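Local coordinates for USG-1 protein homolog (Pseudomonas aeruginosa, PDB 2HJS) that probably acts as an NAD(P)-dependent oxidoreductase on aldehyde or oxo groups, as in the aspartate-semialdehyde dehydrogenase family, and forms a dimer, at residues A76-S81 and S99-P104; L149-L154 and V250-A255. All coordinates share one frame; numbering follows the deposited sequence. Where two conformers were deposited one is given.

Contact 1 (A76-S81 and S99-P104); sequences AAAEVS and SGALEP
Ser81 and Ser99 meet through their hydroxymethyl groups, and their first torsions set how. Ser81 points CB at the loop, and with OG anti to the backbone N (chi1 176°) the hydroxyl comes up beside Ala101 CB and near Leu102 CD1. This holds for the conformer described; a second was modelled. In Ser99, OG sits between the backbone N and the carbonyl carbon (chi1 70°), which turns it to the helix. Ser99 OG packs 3.5 Å from Ser81 CB and 3.7 Å from Ala78 CA. Neither hydroxyl bonds to the other. Ser99 OG bonds to Asp97 OD1, and Ser81 OG, in the conformer described, to Asp97 OD2. Asp97, at the end of strand 94-97, thus bridges the helix start and the loop, at least in that conformer. A weak bond from Ala101 N to Ser99 OG, 3.3 Å long, adds a tie within the loop.

The rest is close packing of small groups, with the Ala101 methyl in the middle. Ala101 CB touches Ala78 CB at 3.8 Å. Ala101 CB also lies 3.6 Å from Ala78 O and 3.7 Å from Ser81 OG. Leu102 only grazes Ser81, and packs further along the helix on Ala85 and Glu86. Gly100 to Glu103 form a type I beta turn. After Leu102 the chain leaves the helix; Glu103 has no contact with 76-81. Ala77 is the N-cap residue. The start of helix 78-90 thus packs on the loop that follows strand 94-97, an arrangement at the ends of neighbouring parallel strands typical of a Rossmann-type NAD-binding domain.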
loop_
_atom_site.group_PDB
_atom_site.type_symbol
_atom_site.label_atom_id
_atom_site.label_comp_id
_atom_site.label_asym_id
_atom_site.label_seq_id
_atom_site.Cartn_x
_atom_site.Cartn_y
_atom_site.Cartn_z
ATOM N N ALA A 76 0.494 25.919 -10.110
ATOM C CA ALA A 76 1.769 25.699 -10.810
ATOM C C ALA A 76 2.847 25.137 -9.868
ATOM O O ALA A 76 2.577 24.883 -8.703
ATOM C CB ALA A 76 2.241 26.996 -11.460
ATOM N N ALA A 77 4.069 24.956 -10.370
ATOM C CA ALA A 77 5.181 24.524 -9.516
ATOM C C ALA A 77 5.309 25.476 -8.314
ATOM O O ALA A 77 4.941 26.650 -8.408
ATOM C CB ALA A 77 6.472 24.514 -10.315
ATOM N N ALA A 78 5.822 24.965 -7.202
ATOM C CA ALA A 78 6.040 25.762 -5.993
ATOM C C ALA A 78 6.923 26.981 -6.233
ATOM O O ALA A 78 6.707 28.033 -5.613
ATOM C CB ALA A 78 6.606 24.892 -4.863
ATOM N N GLU A 79 7.889 26.869 -7.146
ATOM C CA GLU A 79 8.751 28.012 -7.449
ATOM C C GLU A 79 7.982 29.195 -8.066
ATOM O O GLU A 79 8.286 30.366 -7.797
ATOM C CB GLU A 79 9.963 27.607 -8.302
ATOM C CG GLU A 79 9.626 26.948 -9.646
ATOM C CD GLU A 79 10.761 27.084 -10.672
ATOM O OE1 GLU A 79 10.471 27.530 -11.824
ATOM O OE2 GLU A 79 11.938 26.772 -10.322
ATOM N N VAL A 80 6.975 28.880 -8.880
ATOM C CA VAL A 80 6.086 29.909 -9.429
ATOM C C VAL A 80 5.316 30.636 -8.301
ATOM O O VAL A 80 5.193 31.854 -8.322
ATOM C CB VAL A 80 5.146 29.348 -10.531
ATOM C CG1 VAL A 80 4.206 30.432 -11.048
ATOM C CG2 VAL A 80 5.963 28.761 -11.680
ATOM N N SER A 81 4.811 29.876 -7.334
ATOM C CA SER A 81 4.147 30.460 -6.175
ATOM C C SER A 81 5.087 31.373 -5.374
ATOM O O SER A 81 4.711 32.489 -5.029
ATOM C CB SER A 81 3.589 29.367 -5.271
ATOM O OG SER A 81 3.031 29.937 -4.100
ATOM N N SER A 99 0.161 24.662 -4.204
ATOM C CA SER A 99 1.493 24.057 -4.158
ATOM C C SER A 99 2.008 23.950 -2.724
ATOM O O SER A 99 2.982 23.269 -2.466
ATOM C CB SER A 99 2.464 24.886 -4.985
ATOM O OG SER A 99 2.703 26.114 -4.338
ATOM N N GLY A 100 1.352 24.644 -1.797
ATOM C CA GLY A 100 1.805 24.688 -0.397
ATOM C C GLY A 100 3.126 25.405 -0.137
ATOM O O GLY A 100 3.691 25.298 0.967
ATOM N N ALA A 101 3.609 26.155 -1.134
ATOM C CA ALA A 101 4.948 26.750 -1.105
ATOM C C ALA A 101 5.152 27.712 0.050
ATOM O O ALA A 101 6.284 27.916 0.473
ATOM C CB ALA A 101 5.240 27.464 -2.416
ATOM N N LEU A 102 4.063 28.305 0.545
ATOM C CA LEU A 102 4.137 29.376 1.551
ATOM C C LEU A 102 3.528 28.996 2.903
ATOM O O LEU A 102 3.266 29.868 3.756
ATOM C CB LEU A 102 3.495 30.655 1.013
ATOM C CG LEU A 102 4.075 31.146 -0.317
ATOM C CD1 LEU A 102 3.197 32.207 -0.870
ATOM C CD2 LEU A 102 5.523 31.652 -0.171
ATOM N N GLU A 103 3.294 27.695 3.068
ATOM C CA GLU A 103 2.910 27.110 4.337
ATOM C C GLU A 103 4.076 27.187 5.329
ATOM O O GLU A 103 5.239 27.295 4.917
ATOM C CB GLU A 103 2.495 25.637 4.148
ATOM C CG GLU A 103 1.089 25.489 3.588
ATOM C CD GLU A 103 0.730 24.060 3.189
ATOM O OE1 GLU A 103 1.584 23.127 3.266
ATOM O OE2 GLU A 103 -0.433 23.867 2.780
ATOM N N PRO A 104 3.772 27.118 6.639
ATOM C CA PRO A 104 2.415 27.043 7.190
ATOM C C PRO A 104 1.763 28.365 7.624
ATOM O O PRO A 104 0.560 28.378 7.884
ATOM C CB PRO A 104 2.618 26.162 8.424
ATOM C CG PRO A 104 4.021 26.537 8.913
ATOM C CD PRO A 104 4.801 27.026 7.693
#

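Contact 2 (L149-L154 and V250-A255)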
loop_
_atom_site.group_PDB
_atom_site.type_symbol
_atom_site.label_atom_id
_atom_site.label_comp_id
_atom_site.label_asym_id
_atom_site.label_seq_id
_atom_site.Cartn_x
_atom_site.Cartn_y
_atom_site.Cartn_z
ATOM N N LEU A 149 -15.670 10.354 17.353
ATOM C CA LEU A 149 -14.523 9.538 17.745
ATOM C C LEU A 149 -13.446 10.371 18.413
ATOM O O LEU A 149 -13.154 11.480 17.979
ATOM C CB LEU A 149 -13.906 8.853 16.521
ATOM C CG LEU A 149 -14.799 7.948 15.679
ATOM C CD1 LEU A 149 -13.994 7.314 14.580
ATOM C CD2 LEU A 149 -15.504 6.878 16.528
ATOM N N ASP A 150 -12.842 9.812 19.458
ATOM C CA ASP A 150 -11.675 10.423 20.092
ATOM C C ASP A 150 -10.423 9.681 19.628
ATOM O O ASP A 150 -10.043 8.642 20.175
ATOM C CB ASP A 150 -11.819 10.435 21.625
ATOM C CG ASP A 150 -10.610 11.062 22.340
ATOM O OD1 ASP A 150 -9.673 11.578 21.675
ATOM O OD2 ASP A 150 -10.608 11.033 23.595
ATOM N N CYS A 151 -9.783 10.238 18.614
ATOM C CA CYS A 151 -8.666 9.600 17.976
ATOM C C CYS A 151 -7.330 9.878 18.686
ATOM O O CYS A 151 -6.852 11.014 18.712
ATOM C CB CYS A 151 -8.594 10.022 16.511
ATOM S SG CYS A 151 -7.290 9.176 15.673
ATOM N N ARG A 152 -6.730 8.820 19.223
ATOM C CA ARG A 152 -5.471 8.894 19.966
ATOM C C ARG A 152 -4.217 8.637 19.124
ATOM O O ARG A 152 -3.143 9.093 19.484
ATOM C CB ARG A 152 -5.512 7.908 21.147
ATOM C CG ARG A 152 -6.607 8.234 22.170
ATOM C CD ARG A 152 -6.253 9.524 22.901
ATOM N NE ARG A 152 -7.366 10.131 23.636
ATOM C CZ ARG A 152 -7.705 9.816 24.892
ATOM N NH1 ARG A 152 -7.038 8.866 25.567
ATOM N NH2 ARG A 152 -8.733 10.441 25.476
ATOM N N GLN A 153 -4.345 7.883 18.031
ATOM C CA GLN A 153 -3.220 7.586 17.121
ATOM C C GLN A 153 -3.820 7.431 15.731
ATOM O O GLN A 153 -4.852 6.801 15.573
ATOM C CB GLN A 153 -2.474 6.269 17.450
ATOM C CG GLN A 153 -1.815 6.092 18.833
ATOM C CD GLN A 153 -0.468 6.820 19.008
ATOM O OE1 GLN A 153 0.172 7.245 18.037
ATOM N NE2 GLN A 153 -0.040 6.971 20.270
ATOM N N LEU A 154 -3.148 7.958 14.728
ATOM C CA LEU A 154 -3.621 7.889 13.365
ATOM C C LEU A 154 -2.502 7.323 12.504
ATOM O O LEU A 154 -1.429 7.904 12.441
ATOM C CB LEU A 154 -4.016 9.291 12.901
ATOM C CG LEU A 154 -4.535 9.509 11.485
ATOM C CD1 LEU A 154 -5.734 8.658 11.253
ATOM C CD2 LEU A 154 -4.909 10.986 11.320
ATOM N N VAL A 250 -6.132 3.642 6.309
ATOM C CA VAL A 250 -6.097 4.420 7.540
ATOM C C VAL A 250 -6.446 3.520 8.724
ATOM O O VAL A 250 -7.342 2.693 8.616
ATOM C CB VAL A 250 -7.102 5.607 7.431
ATOM C CG1 VAL A 250 -7.126 6.460 8.711
ATOM C CG2 VAL A 250 -6.783 6.509 6.184
ATOM N N THR A 251 -5.722 3.660 9.838
ATOM C CA THR A 251 -6.081 3.029 11.120
ATOM C C THR A 251 -6.196 4.105 12.185
ATOM O O THR A 251 -5.252 4.867 12.411
ATOM C CB THR A 251 -5.027 2.033 11.600
ATOM O OG1 THR A 251 -4.667 1.189 10.515
ATOM C CG2 THR A 251 -5.562 1.158 12.753
ATOM N N LEU A 252 -7.354 4.188 12.820
ATOM C CA LEU A 252 -7.531 5.086 13.940
ATOM C C LEU A 252 -7.577 4.294 15.225
ATOM O O LEU A 252 -8.323 3.323 15.325
ATOM C CB LEU A 252 -8.848 5.866 13.829
ATOM C CG LEU A 252 -9.276 6.474 12.493
ATOM C CD1 LEU A 252 -10.484 7.367 12.699
ATOM C CD2 LEU A 252 -8.137 7.291 12.014
ATOM N N GLN A 253 -6.771 4.712 16.196
ATOM C CA GLN A 253 -6.822 4.162 17.537
ATOM C C GLN A 253 -7.594 5.146 18.393
ATOM O O GLN A 253 -7.161 6.282 18.603
ATOM C CB GLN A 253 -5.417 3.974 18.089
ATOM C CG GLN A 253 -5.371 3.343 19.475
ATOM C CD GLN A 253 -5.571 1.848 19.435
ATOM O OE1 GLN A 253 -4.942 1.156 18.644
ATOM N NE2 GLN A 253 -6.456 1.340 20.287
ATOM N N CYS A 254 -8.752 4.712 18.873
ATOM C CA CYS A 254 -9.630 5.586 19.616
ATOM C C CYS A 254 -9.649 5.301 21.098
ATOM O O CYS A 254 -9.158 4.276 21.541
ATOM C CB CYS A 254 -11.036 5.517 19.040
ATOM S SG CYS A 254 -11.015 5.925 17.278
ATOM N N ALA A 255 -10.240 6.227 21.852
ATOM C CA ALA A 255 -10.240 6.159 23.301
ATOM C C ALA A 255 -11.246 5.126 23.822
ATOM O O ALA A 255 -11.040 4.547 24.875
ATOM C CB ALA A 255 -10.527 7.550 23.893
#
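Arg152 and Gln153 lie opposite Gln253 in a classic beta bulge, where strand 151-160 pairs antiparallel with strand 246-254. Gln253 O takes two N-H groups. Arg152 N lies 2.6 Å from Gln253 O, nearly in line with the carbonyl. Gln153 N lies 3.3 Å from the same Gln253 O, in the carbonyl plane on a lone pair. The return bond, Gln253 N to Gln153 O, is almost straight (179°).

The tight part is the buried face with Cys151, Leu154, Leu252 and Cys254, joined by Leu149 from the loop before the strand. Leu149 and Leu252 cross at about a right angle, with their CD1 atoms 4.0 Å apart. Cys151 SG lies against Leu252 CB, and Leu154 CD1 reaches Val250 CG1 at 3.6 Å. Helix 133-145 covers this side through Leu142 and Leu138.

On the other face the side chains of Gln153 and Gln253 meet at CB (3.8 Å), then lead away. Gln153 packs on Gln253 of the second subunit, and Gln253 on its Gln153. In the conformer described, Asp305 and Gln308 hold the Gln253 amide.

The looser, solvent end is at exposed Arg152. Its chain bends at CB-CG (chi2 -69°). Arg152 NH2 meets Asp150 OD2 in a 2.7 Å salt bridge, on the syn side, tilted out of the carboxylate plane. Ala255 N bonds to Asp150 O at 2.9 Å. Ala255 CB sits over the centre of the Arg152 guanidinium, 3.7 Å above its plane.

Contact 1 and contact 2 lie in different parts of the chain, with centres about 31 Å apart and nearest atoms about 16 Å apart. They share no helix or strand. Contact 1 is a surface contact in the NAD-binding region and joins a helix start to a loop. Contact 2 is partly buried in the dimerisation region and joins two neighbouring strands of one sheet. The chemistry follows the place. In contact 1 small side chains touch, and the polar tie runs through a third residue. In contact 2 backbone hydrogen bonds link the two segments directly, larger apolar side chains fill one face, and the second subunit meets the other.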